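Local coordinates for protein aldehyde dehydrogenase 12 (Zea mays, PDB 6D97) that oxidises L-glutamate gamma-semialdehyde to glutamate with NAD+ as the acceptor, the last step of proline catabolism in plants, at residues L108-I113 with G242-D247; A115-M120 with R236-C241; G303-E308 with I466-P471; D298-G303 with A492-A497; Q135-K140 with S225-V230. All coordinates share one frame; numbering follows the deposited sequence.

Interaction 1. Residues L108-I113 with G242-D247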
# COMPACT_ATOMS: atom_id res chain seq x y z
N LEU A 108 17.32 11.82 5.23
CA LEU A 108 17.33 13.07 4.48
C LEU A 108 18.68 13.30 3.81
O LEU A 108 18.73 13.81 2.68
CB LEU A 108 16.98 14.24 5.39
CG LEU A 108 15.62 14.08 6.06
CD1 LEU A 108 15.21 15.35 6.80
CD2 LEU A 108 14.61 13.69 5.00
N MET A 109 19.77 12.96 4.50
CA MET A 109 21.10 13.13 3.94
C MET A 109 21.26 12.33 2.65
O MET A 109 21.86 12.81 1.68
CB MET A 109 22.16 12.70 4.96
CG MET A 109 23.60 12.81 4.48
SD MET A 109 24.74 12.17 5.72
CE MET A 109 24.41 10.41 5.65
N TYR A 110 20.74 11.11 2.63
CA TYR A 110 20.91 10.30 1.44
C TYR A 110 19.97 10.75 0.33
O TYR A 110 20.25 10.49 -0.85
CB TYR A 110 20.73 8.83 1.77
CG TYR A 110 22.04 8.22 2.18
CD1 TYR A 110 22.97 7.84 1.22
CD2 TYR A 110 22.36 8.04 3.51
CE1 TYR A 110 24.17 7.29 1.58
CE2 TYR A 110 23.56 7.49 3.88
CZ TYR A 110 24.46 7.11 2.91
OH TYR A 110 25.66 6.56 3.29
N GLY A 111 18.87 11.40 0.68
CA GLY A 111 18.12 12.12 -0.33
C GLY A 111 18.96 13.20 -0.99
O GLY A 111 18.97 13.33 -2.22
N ASP A 112 19.71 13.95 -0.18
CA ASP A 112 20.55 15.01 -0.71
C ASP A 112 21.74 14.45 -1.49
O ASP A 112 22.08 14.96 -2.56
CB ASP A 112 21.05 15.92 0.41
CG ASP A 112 19.95 16.83 0.95
OD1 ASP A 112 18.95 17.04 0.24
OD2 ASP A 112 20.10 17.33 2.09
N ILE A 113 22.38 13.41 -0.96
CA ILE A 113 23.50 12.77 -1.66
C ILE A 113 23.05 12.28 -3.03
O ILE A 113 23.71 12.50 -4.04
CB ILE A 113 24.08 11.63 -0.82
CG1 ILE A 113 24.77 12.18 0.42
CG2 ILE A 113 25.04 10.80 -1.65
CD1 ILE A 113 25.06 11.12 1.46
N GLY A 242 28.78 13.87 -0.85
CA GLY A 242 28.45 13.86 0.56
C GLY A 242 28.35 12.50 1.21
O GLY A 242 28.00 12.43 2.39
N LEU A 243 28.62 11.42 0.48
CA LEU A 243 28.66 10.09 1.08
C LEU A 243 29.71 10.06 2.19
O LEU A 243 30.89 10.30 1.91
CB LEU A 243 28.98 9.03 0.03
CG LEU A 243 29.37 7.66 0.60
CD1 LEU A 243 28.20 6.97 1.26
CD2 LEU A 243 29.98 6.78 -0.49
N PRO A 244 29.33 9.79 3.43
CA PRO A 244 30.30 9.84 4.53
C PRO A 244 31.38 8.78 4.36
O PRO A 244 31.12 7.65 3.95
CB PRO A 244 29.45 9.58 5.78
CG PRO A 244 28.08 9.99 5.38
CD PRO A 244 27.95 9.62 3.93
N ALA A 245 32.62 9.17 4.69
CA ALA A 245 33.75 8.27 4.57
C ALA A 245 33.51 6.96 5.32
O ALA A 245 33.88 5.89 4.84
CB ALA A 245 35.02 8.95 5.08
N GLU A 246 32.88 7.04 6.49
CA GLU A 246 32.76 5.87 7.35
C GLU A 246 31.56 4.99 7.02
O GLU A 246 31.40 3.95 7.66
CB GLU A 246 32.66 6.31 8.82
N ASP A 247 30.73 5.37 6.04
CA ASP A 247 29.48 4.66 5.81
C ASP A 247 29.65 3.39 4.97
O ASP A 247 28.77 2.53 5.01
CB ASP A 247 28.46 5.58 5.15
CG ASP A 247 27.72 6.44 6.15
OD1 ASP A 247 28.22 6.58 7.29
OD2 ASP A 247 26.63 6.97 5.82
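Tyr110 and Asp247 supply the polar part of this contact: the phenol OH donates to Asp247 OD2 at 2.7 Å. OD2 receives it on its anti lone pair, and the ring and carboxylate planes lie 22° apart, so the two flat groups meet nearly coplanar at the hydroxyl end of the ring. OD2 also pairs with Arg106, a salt bridge from the same helix, 105-121. Apolar contacts lie beside this bond. Leu243 CD1 is at the ring edge, 4.1 Å from Tyr110 CE1, while Met109 CE reaches Pro244 CG on the proline ring at 3.7 Å. Met109 CG stands anti to the backbone N (chi1 179°), and a bend at chi3 (70°) lays CE against that ring. Ile113 meets backbone instead, its CD1 lying 3.4 Å from Gly242 O. Gly242 ends helix 229-240 in a Schellman motif with positive phi, where a side chain would run into the preceding carbonyl and crowd Ile113 CG1. The contact thus ties helix 105-121 to the loop leading into strand 249-251 of the parallel Rossmann-type sheet. With both a phenol and a guanidinium on OD2, the buried Asp247 carboxylate is probably held as the anion.

Interaction 2. Residues A115-M120 with R236-C241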
# COMPACT_ATOMS: atom_id res chain seq x y z
N ALA A 115 20.62 13.36 -4.82
CA ALA A 115 20.32 14.48 -5.71
C ALA A 115 21.60 15.05 -6.32
O ALA A 115 21.67 15.29 -7.53
CB ALA A 115 19.56 15.57 -4.95
N LYS A 116 22.62 15.26 -5.49
CA LYS A 116 23.90 15.75 -5.99
C LYS A 116 24.53 14.76 -6.96
O LYS A 116 25.06 15.15 -8.00
CB LYS A 116 24.85 16.03 -4.82
CG LYS A 116 24.54 17.31 -4.05
CD LYS A 116 25.47 17.46 -2.87
CE LYS A 116 24.69 17.56 -1.58
NZ LYS A 116 25.17 16.59 -0.55
N ALA A 117 24.46 13.46 -6.64
CA ALA A 117 25.04 12.45 -7.52
C ALA A 117 24.28 12.34 -8.83
O ALA A 117 24.89 12.22 -9.90
CB ALA A 117 25.08 11.10 -6.81
N ALA A 118 22.94 12.37 -8.78
CA ALA A 118 22.15 12.31 -10.00
C ALA A 118 22.46 13.48 -10.93
O ALA A 118 22.52 13.31 -12.15
CB ALA A 118 20.66 12.27 -9.67
N HIS A 119 22.66 14.67 -10.36
CA HIS A 119 22.98 15.83 -11.19
C HIS A 119 24.37 15.69 -11.79
O HIS A 119 24.61 16.12 -12.93
CB HIS A 119 22.87 17.12 -10.38
CG HIS A 119 23.13 18.35 -11.18
ND1 HIS A 119 24.26 19.13 -11.02
CD2 HIS A 119 22.41 18.95 -12.16
CE1 HIS A 119 24.22 20.15 -11.85
NE2 HIS A 119 23.11 20.06 -12.56
N MET A 120 25.31 15.11 -11.04
CA MET A 120 26.65 14.90 -11.55
C MET A 120 26.65 13.87 -12.67
O MET A 120 27.19 14.11 -13.76
CB MET A 120 27.59 14.48 -10.43
CG MET A 120 28.14 15.64 -9.64
SD MET A 120 29.22 16.69 -10.62
CE MET A 120 30.66 15.64 -10.81
N ARG A 236 34.33 7.82 -5.59
CA ARG A 236 34.95 9.13 -5.46
C ARG A 236 33.94 10.24 -5.74
O ARG A 236 33.90 11.25 -5.02
CB ARG A 236 36.15 9.24 -6.39
CG ARG A 236 37.22 8.23 -6.08
CD ARG A 236 38.45 8.36 -6.97
NE ARG A 236 39.47 7.38 -6.59
CZ ARG A 236 40.40 7.59 -5.66
NH1 ARG A 236 40.46 8.76 -5.03
NH2 ARG A 236 41.28 6.64 -5.38
N LEU A 237 33.12 10.06 -6.77
CA LEU A 237 32.03 11.00 -7.03
C LEU A 237 31.07 11.06 -5.85
O LEU A 237 30.68 12.15 -5.41
CB LEU A 237 31.30 10.59 -8.32
CG LEU A 237 30.09 11.37 -8.88
CD1 LEU A 237 29.85 10.90 -10.32
CD2 LEU A 237 28.80 11.22 -8.06
N LEU A 238 30.68 9.90 -5.33
CA LEU A 238 29.73 9.87 -4.22
C LEU A 238 30.29 10.57 -2.99
O LEU A 238 29.55 11.26 -2.27
CB LEU A 238 29.35 8.42 -3.89
CG LEU A 238 28.40 7.73 -4.87
CD1 LEU A 238 28.35 6.23 -4.62
CD2 LEU A 238 27.01 8.34 -4.75
N HIS A 239 31.59 10.42 -2.73
CA HIS A 239 32.21 11.15 -1.63
C HIS A 239 32.13 12.65 -1.87
O HIS A 239 31.85 13.42 -0.94
CB HIS A 239 33.66 10.71 -1.46
CG HIS A 239 33.81 9.37 -0.80
ND1 HIS A 239 34.82 8.49 -1.14
CD2 HIS A 239 33.09 8.76 0.17
CE1 HIS A 239 34.71 7.40 -0.40
NE2 HIS A 239 33.67 7.54 0.40
N ASP A 240 32.37 13.09 -3.10
CA ASP A 240 32.21 14.51 -3.43
C ASP A 240 30.78 14.98 -3.28
O ASP A 240 30.55 16.17 -3.08
CB ASP A 240 32.69 14.78 -4.86
CG ASP A 240 34.20 14.79 -4.97
OD1 ASP A 240 34.87 14.67 -3.92
OD2 ASP A 240 34.72 14.93 -6.10
N CYS A 241 29.81 14.07 -3.36
CA CYS A 241 28.40 14.42 -3.21
C CYS A 241 27.92 14.27 -1.77
O CYS A 241 26.74 14.52 -1.50
CB CYS A 241 27.54 13.56 -4.14
SG CYS A 241 27.79 13.90 -5.89
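Lys116 meets Cys241 in a helix-helix packing on the flank of the Rossmann-type NAD-binding domain. Segments 115-120 and 236-240 of helices 105-121 and 229-240 run at 127° to each other, their axes 9.3 Å apart at closest approach. The central residue is Cys241. Just past the end of helix 229-240, it points at helix 105-121 and sets its thiol against the backbone between Lys116 and Ala117, SG lying 3.4 Å from Ala117 N; SG stands beside its own backbone N (chi1 -67°). Ala117 CB turns into a corner made by two leucines, touching CD2 of Leu237 and CD2 of Leu238, each at 3.9 Å. Leu237 is directed at helix 105-121, whereas Leu238 starts away from it and brings only its CD2 branch back; Leu238 also packs on Leu206 and Leu209 of helix 203-214. Met120, one turn beyond Lys116, brings CG to 4.1 Å from Cys241 SG at the margin. Lys116 runs its chain along Cys241, CB against CB at 3.7 Å, then bends at chi3 and chi4. This brings NZ to Cys241 O at 2.8 Å, a hydrogen bond entering from above the carbonyl plane, 40° out of it.

Interaction 3. Residues G303-E308 with I466-P471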
# COMPACT_ATOMS: atom_id res chain seq x y z
N GLY A 303 4.50 -16.42 -30.28
CA GLY A 303 3.16 -16.93 -30.39
C GLY A 303 2.76 -17.18 -31.82
O GLY A 303 3.55 -17.02 -32.77
N PRO A 304 1.51 -17.60 -32.01
CA PRO A 304 1.04 -17.94 -33.36
C PRO A 304 0.76 -16.73 -34.25
O PRO A 304 0.75 -16.88 -35.48
CB PRO A 304 -0.24 -18.74 -33.10
CG PRO A 304 -0.75 -18.17 -31.82
CD PRO A 304 0.46 -17.80 -31.00
N ASP A 305 0.54 -15.55 -33.67
CA ASP A 305 0.11 -14.39 -34.45
C ASP A 305 1.34 -13.65 -34.98
O ASP A 305 1.92 -12.80 -34.32
CB ASP A 305 -0.77 -13.48 -33.60
CG ASP A 305 -0.18 -13.21 -32.23
OD1 ASP A 305 0.48 -14.11 -31.68
OD2 ASP A 305 -0.37 -12.09 -31.72
N VAL A 306 1.71 -13.97 -36.22
CA VAL A 306 2.89 -13.37 -36.84
C VAL A 306 2.59 -11.94 -37.25
O VAL A 306 1.60 -11.67 -37.95
CB VAL A 306 3.34 -14.21 -38.05
CG1 VAL A 306 4.59 -13.59 -38.68
CG2 VAL A 306 3.60 -15.64 -37.64
N GLN A 307 3.46 -11.01 -36.84
CA GLN A 307 3.33 -9.60 -37.19
C GLN A 307 4.59 -8.87 -36.74
O GLN A 307 5.35 -9.38 -35.91
CB GLN A 307 2.09 -8.96 -36.57
CG GLN A 307 2.10 -8.96 -35.05
CD GLN A 307 0.77 -8.56 -34.46
OE1 GLN A 307 -0.02 -9.42 -34.07
NE2 GLN A 307 0.51 -7.26 -34.40
N GLU A 308 4.77 -7.66 -37.28
CA GLU A 308 5.91 -6.80 -36.96
C GLU A 308 7.22 -7.57 -37.03
O GLU A 308 8.05 -7.51 -36.12
CB GLU A 308 5.74 -6.13 -35.60
CG GLU A 308 4.44 -5.36 -35.42
CD GLU A 308 4.39 -4.09 -36.25
OE1 GLU A 308 3.31 -3.47 -36.31
OE2 GLU A 308 5.42 -3.71 -36.84
N ILE A 466 7.40 -13.31 -24.16
CA ILE A 466 6.32 -13.99 -24.87
C ILE A 466 5.87 -13.03 -25.96
O ILE A 466 5.14 -12.06 -25.69
CB ILE A 466 5.17 -14.38 -23.95
CG1 ILE A 466 5.71 -15.00 -22.66
CG2 ILE A 466 4.24 -15.36 -24.66
CD1 ILE A 466 4.73 -14.98 -21.52
N VAL A 467 6.31 -13.28 -27.19
CA VAL A 467 6.06 -12.37 -28.31
C VAL A 467 4.73 -12.79 -28.93
O VAL A 467 4.67 -13.67 -29.79
CB VAL A 467 7.21 -12.37 -29.31
CG1 VAL A 467 6.91 -11.39 -30.44
CG2 VAL A 467 8.52 -12.02 -28.61
N SER A 468 3.66 -12.15 -28.48
CA SER A 468 2.30 -12.37 -28.94
C SER A 468 1.42 -11.29 -28.34
O SER A 468 1.70 -10.79 -27.25
CB SER A 468 1.78 -13.76 -28.54
OG SER A 468 0.37 -13.85 -28.69
N ASN A 469 0.37 -10.92 -29.07
CA ASN A 469 -0.65 -10.01 -28.55
C ASN A 469 -1.97 -10.71 -28.27
O ASN A 469 -2.93 -10.06 -27.84
CB ASN A 469 -0.88 -8.84 -29.52
CG ASN A 469 0.04 -7.68 -29.22
OD1 ASN A 469 0.91 -7.77 -28.36
ND2 ASN A 469 -0.16 -6.57 -29.93
N ASP A 470 -2.05 -12.02 -28.50
CA ASP A 470 -3.20 -12.85 -28.20
C ASP A 470 -3.36 -12.98 -26.69
O ASP A 470 -2.52 -13.63 -26.05
CB ASP A 470 -3.02 -14.22 -28.85
CG ASP A 470 -4.22 -15.14 -28.68
OD1 ASP A 470 -5.11 -14.87 -27.85
OD2 ASP A 470 -4.27 -16.16 -29.40
N PRO A 471 -4.41 -12.42 -26.08
CA PRO A 471 -4.52 -12.48 -24.61
C PRO A 471 -4.73 -13.89 -24.06
O PRO A 471 -4.30 -14.17 -22.94
CB PRO A 471 -5.73 -11.58 -24.32
CG PRO A 471 -6.51 -11.55 -25.59
CD PRO A 471 -5.49 -11.64 -26.69
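Asp305 turns both carboxylate oxygens to the backbone turn at Ser468 and Asn469. OD2 of this flat group receives Asn469 N on its syn lone pair, 3.0 Å away and nearly straight at 166°. OD1 is met on its syn side by Ser468 OG, also at 3.0 Å, but the hydroxyl stands 26° out of the carboxylate plane, toward one face. A chi1 of 48° places Asp305 CG between its own backbone N and carbonyl carbon, folding the carboxylate over the turn. Ser468 OG, which gives its proton to Asp305, accepts from Asp470 N at 3.0 Å, making an ST turn. The two segments leave neighbouring parallel strands, 298-302 and 463-467, of the mixed sheet in this aldehyde dehydrogenase fold, and Gly303 N continues the pairing by donating to Val467 O at 2.8 Å. Gly303 CA lies 3.9 Å from Ser468 CB, where a side chain on the glycine would collide. With an alanine here instead of Asp305, Asn469 N and the Ser468 hydroxyl would probably lose their shared acceptor, and the turn would be held less firmly. Asp470 follows as N-cap of helix 471-479, while Asn469 extends its amide to Val534 of the fourth subunit.

Interaction 4. Residues D298-G303 with A492-A497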
# COMPACT_ATOMS: atom_id res chain seq x y z
N ASP A 298 17.47 -17.66 -20.23
CA ASP A 298 16.25 -16.92 -20.54
C ASP A 298 15.71 -17.28 -21.92
O ASP A 298 16.47 -17.43 -22.88
CB ASP A 298 16.57 -15.43 -20.45
CG ASP A 298 17.47 -15.11 -19.27
OD1 ASP A 298 17.14 -15.52 -18.16
OD2 ASP A 298 18.48 -14.42 -19.45
N TRP A 299 14.40 -17.47 -21.98
CA TRP A 299 13.73 -17.96 -23.17
C TRP A 299 12.84 -16.87 -23.76
O TRP A 299 12.37 -15.98 -23.05
CB TRP A 299 12.88 -19.22 -22.88
CG TRP A 299 12.01 -19.16 -21.65
CD1 TRP A 299 12.30 -19.66 -20.41
CD2 TRP A 299 10.70 -18.60 -21.55
NE1 TRP A 299 11.26 -19.43 -19.55
CE2 TRP A 299 10.26 -18.78 -20.23
CE3 TRP A 299 9.86 -17.95 -22.46
CZ2 TRP A 299 9.02 -18.33 -19.79
CZ3 TRP A 299 8.63 -17.51 -22.03
CH2 TRP A 299 8.22 -17.70 -20.70
N LYS A 300 12.63 -16.97 -25.07
CA LYS A 300 11.64 -16.17 -25.78
C LYS A 300 10.74 -17.14 -26.54
O LYS A 300 11.23 -18.00 -27.27
CB LYS A 300 12.29 -15.18 -26.75
CG LYS A 300 11.29 -14.42 -27.60
CD LYS A 300 11.99 -13.37 -28.45
CE LYS A 300 12.39 -12.16 -27.62
NZ LYS A 300 13.44 -11.35 -28.29
N ILE A 301 9.44 -17.01 -26.32
CA ILE A 301 8.44 -17.78 -27.03
C ILE A 301 7.75 -16.85 -28.02
O ILE A 301 7.29 -15.77 -27.65
CB ILE A 301 7.41 -18.40 -26.07
CG1 ILE A 301 8.07 -19.40 -25.12
CG2 ILE A 301 6.30 -19.08 -26.85
CD1 ILE A 301 7.13 -19.89 -24.04
N LEU A 302 7.70 -17.27 -29.29
CA LEU A 302 6.92 -16.57 -30.30
C LEU A 302 5.55 -17.23 -30.40
O LEU A 302 5.45 -18.45 -30.57
CB LEU A 302 7.62 -16.60 -31.66
CG LEU A 302 9.07 -16.14 -31.79
CD1 LEU A 302 9.50 -16.21 -33.25
CD2 LEU A 302 9.27 -14.73 -31.24
N GLY A 303 4.50 -16.42 -30.28
CA GLY A 303 3.16 -16.93 -30.39
C GLY A 303 2.76 -17.18 -31.82
O GLY A 303 3.55 -17.02 -32.77
N ALA A 492 7.74 -7.65 -26.82
CA ALA A 492 8.41 -8.25 -25.66
C ALA A 492 9.88 -8.51 -25.95
O ALA A 492 10.25 -8.88 -27.07
CB ALA A 492 7.71 -9.55 -25.25
N ARG A 493 10.70 -8.32 -24.93
CA ARG A 493 12.14 -8.52 -24.99
C ARG A 493 12.58 -9.32 -23.77
O ARG A 493 11.79 -9.56 -22.85
CB ARG A 493 12.87 -7.17 -25.03
CG ARG A 493 12.61 -6.29 -23.80
CD ARG A 493 12.99 -4.84 -24.04
NE ARG A 493 13.23 -4.15 -22.78
CZ ARG A 493 12.30 -3.52 -22.07
NH1 ARG A 493 11.05 -3.49 -22.50
NH2 ARG A 493 12.63 -2.92 -20.93
N THR A 494 13.84 -9.75 -23.76
CA THR A 494 14.39 -10.38 -22.57
C THR A 494 15.35 -9.48 -21.81
O THR A 494 15.55 -9.71 -20.61
CB THR A 494 15.12 -11.69 -22.93
OG1 THR A 494 16.31 -11.40 -23.67
CG2 THR A 494 14.22 -12.59 -23.76
N THR A 495 15.92 -8.47 -22.45
CA THR A 495 16.96 -7.65 -21.86
C THR A 495 16.48 -6.22 -21.64
O THR A 495 15.43 -5.80 -22.15
CB THR A 495 18.22 -7.64 -22.73
OG1 THR A 495 17.94 -6.95 -23.96
CG2 THR A 495 18.64 -9.05 -23.06
N GLY A 496 17.26 -5.47 -20.88
CA GLY A 496 17.04 -4.04 -20.75
C GLY A 496 16.02 -3.64 -19.71
O GLY A 496 15.23 -2.72 -19.96
N ALA A 497 16.00 -4.30 -18.57
CA ALA A 497 15.09 -3.92 -17.50
C ALA A 497 15.55 -2.61 -16.88
O ALA A 497 16.65 -2.55 -16.33
CB ALA A 497 15.01 -5.01 -16.44
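Lys300 and Thr494 meet where strand 298-302, an interior strand of the mixed sheet in the aldehyde dehydrogenase fold, meets the loop that follows strand 485-488. A methyl and a methylene group rest against backbone oxygens and against each other; the polar ends of the two side chains go to other partners. Lys300 leaves the strand toward the loop with CG anti to the backbone N, stays extended through chi2, then turns at chi3 (-76°). The turn lays CE beside the loop backbone, 4.0 Å from Ala492 O and 4.3 Å from Thr494 CG2. Its NZ makes a salt bridge with Asp319 of helix 309-321 and a hydrogen bond with Gln331, so the buried ammonium is held by partners from both a helix and a strand. Thr494 has chi1 69°, which puts OG1 between its backbone N and carbonyl carbon and CG2 anti to the carbonyl carbon. The two branches are thereby divided: CG2 faces the strand and lies 3.9 Å from Trp299 O, while OG1 bonds to Ser329 O. Thr494 N donates to the same Asp319 carboxylate that Lys300 reaches, so one acidic group organises strand lysine and loop backbone together. The CB bond of Arg493 points away from the strand, and its guanidinium bonds within its own segment, weakly through NE to Thr495 O; its NH2 donates to Gly496 O at 2.8 Å, with that oxygen only 4° out of the guanidinium plane.

Interaction 5. Residues Q135-K140 with S225-V230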
# COMPACT_ATOMS: atom_id res chain seq x y z
N GLN A 135 33.36 0.78 -21.10
CA GLN A 135 33.76 0.13 -22.35
C GLN A 135 35.15 -0.48 -22.25
O GLN A 135 35.40 -1.54 -22.83
CB GLN A 135 33.73 1.13 -23.50
CG GLN A 135 32.40 1.30 -24.18
CD GLN A 135 32.52 2.10 -25.45
OE1 GLN A 135 32.76 3.30 -25.42
NE2 GLN A 135 32.35 1.44 -26.59
N ARG A 136 36.08 0.18 -21.55
CA ARG A 136 37.45 -0.30 -21.53
C ARG A 136 37.60 -1.60 -20.75
O ARG A 136 38.44 -2.43 -21.08
CB ARG A 136 38.39 0.76 -20.97
CG ARG A 136 38.51 2.06 -21.78
CD ARG A 136 39.02 1.83 -23.20
NE ARG A 136 40.25 1.04 -23.24
CZ ARG A 136 41.47 1.54 -23.09
NH1 ARG A 136 41.65 2.84 -22.90
NH2 ARG A 136 42.52 0.73 -23.14
N VAL A 137 36.79 -1.80 -19.71
CA VAL A 137 36.94 -2.95 -18.83
C VAL A 137 35.91 -4.03 -19.12
O VAL A 137 36.23 -5.22 -19.03
CB VAL A 137 36.90 -2.51 -17.35
CG1 VAL A 137 38.11 -1.68 -17.04
CG2 VAL A 137 35.63 -1.73 -17.06
N SER A 138 34.68 -3.66 -19.45
CA SER A 138 33.63 -4.60 -19.82
C SER A 138 33.17 -4.25 -21.23
O SER A 138 32.16 -3.55 -21.40
CB SER A 138 32.46 -4.56 -18.83
OG SER A 138 31.47 -5.50 -19.18
N PRO A 139 33.89 -4.72 -22.25
CA PRO A 139 33.69 -4.22 -23.62
C PRO A 139 32.26 -4.42 -24.12
O PRO A 139 31.72 -5.53 -24.08
CB PRO A 139 34.70 -5.03 -24.44
CG PRO A 139 35.76 -5.38 -23.44
CD PRO A 139 35.03 -5.64 -22.16
N LYS A 140 31.67 -3.32 -24.57
CA LYS A 140 30.33 -3.28 -25.13
C LYS A 140 30.24 -1.99 -25.93
O LYS A 140 31.10 -1.11 -25.82
CB LYS A 140 29.27 -3.35 -24.03
CG LYS A 140 29.36 -2.20 -23.04
CD LYS A 140 28.29 -2.30 -21.97
CE LYS A 140 28.64 -3.34 -20.92
NZ LYS A 140 27.66 -3.37 -19.79
N SER A 225 37.36 -7.70 -10.00
CA SER A 225 38.55 -6.87 -10.14
C SER A 225 38.78 -6.45 -11.58
O SER A 225 39.45 -5.45 -11.83
CB SER A 225 39.78 -7.61 -9.61
OG SER A 225 39.69 -7.81 -8.21
N LYS A 226 38.24 -7.21 -12.54
CA LYS A 226 38.40 -6.84 -13.94
C LYS A 226 37.80 -5.48 -14.24
O LYS A 226 38.29 -4.77 -15.13
CB LYS A 226 37.78 -7.91 -14.84
CG LYS A 226 38.60 -9.18 -14.99
CD LYS A 226 38.00 -10.10 -16.04
CE LYS A 226 37.68 -11.47 -15.46
NZ LYS A 226 36.62 -11.41 -14.42
N VAL A 227 36.74 -5.09 -13.53
CA VAL A 227 35.99 -3.88 -13.85
C VAL A 227 35.81 -2.95 -12.66
O VAL A 227 35.14 -1.93 -12.80
CB VAL A 227 34.61 -4.22 -14.46
CG1 VAL A 227 34.77 -5.14 -15.65
CG2 VAL A 227 33.73 -4.86 -13.40
N SER A 228 36.39 -3.27 -11.50
CA SER A 228 36.12 -2.51 -10.29
C SER A 228 36.58 -1.06 -10.38
O SER A 228 36.27 -0.28 -9.48
CB SER A 228 36.77 -3.17 -9.08
OG SER A 228 38.18 -3.26 -9.23
N ILE A 229 37.32 -0.70 -11.43
CA ILE A 229 37.76 0.69 -11.59
C ILE A 229 36.56 1.61 -11.71
O ILE A 229 36.61 2.77 -11.28
CB ILE A 229 38.71 0.82 -12.80
CG1 ILE A 229 39.43 2.16 -12.78
CG2 ILE A 229 37.95 0.65 -14.12
CD1 ILE A 229 40.66 2.22 -13.68
N VAL A 230 35.45 1.11 -12.27
CA VAL A 230 34.29 1.95 -12.52
C VAL A 230 33.66 2.38 -11.20
O VAL A 230 33.47 3.58 -10.94
CB VAL A 230 33.27 1.21 -13.40
CG1 VAL A 230 32.00 2.04 -13.55
CG2 VAL A 230 33.88 0.90 -14.75
O HOH W 1 38.63 -5.75 -17.86
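Val137, last residue of helix 124-137, pushes its branched side chain into the turn that opens helix 229-240. CG1 touches Ile229 CG2 at 3.7 Å. CG2 lies 3.7 Å from Val227 CB and 3.9 Å from Val230 CG2, so the two methyls divide the apolar surface between them. A chi1 of -67° sets this division, with CG1 anti to the carbonyl carbon. CB packs on a polar atom, Lys226 O, at 3.5 Å. One water bridges the two backbones, donating to Val137 O at 2.7 Å and to Lys226 O at 2.9 Å. The turn follows strand 218-223 of the Rossmann-type sheet that carries NAD, and the Lys226 side chain comes within about 5 Å of the bound cofactor while its NZ pairs with Asp224, a residue of the NAD pocket. Trimming Val137 to an alanine would probably open a gap facing Val227, Ile229 and Val230 and loosen the seat of the helix end. Farther out, Ile72 of strand 70-74 touches both Val137 and Ile229, and Ser138 OG bonds to Asn199 O. Gln135 NE2 donates to Lys140 O at 2.9 Å, in the carbonyl plane, tying the chain after the helix back to its last turn.

How the interactions relate
Interactions 1 and 2 are adjoining contacts of helix 105-121 with the end of helix 229-240 and the loop after it; their centres lie 10 Å apart, and Leu243 N probably donates to Leu238 O at 2.9 Å between them. Interaction 5 uses the other end of helix 229-240, with its centre 21 Å from that of interaction 2, and lies beside the NAD pocket, its Val227 side chain about 7 Å from that of Thr196. Interactions 3 and 4 share Gly303 and belong to the mixed sheet that holds neighbouring strands 298-302 and 463-467, where Val467 N probably bonds to Ile301 O at 2.7 Å; both touch the fourth subunit. The centres of interactions 1 and 3 are about 47 Å apart.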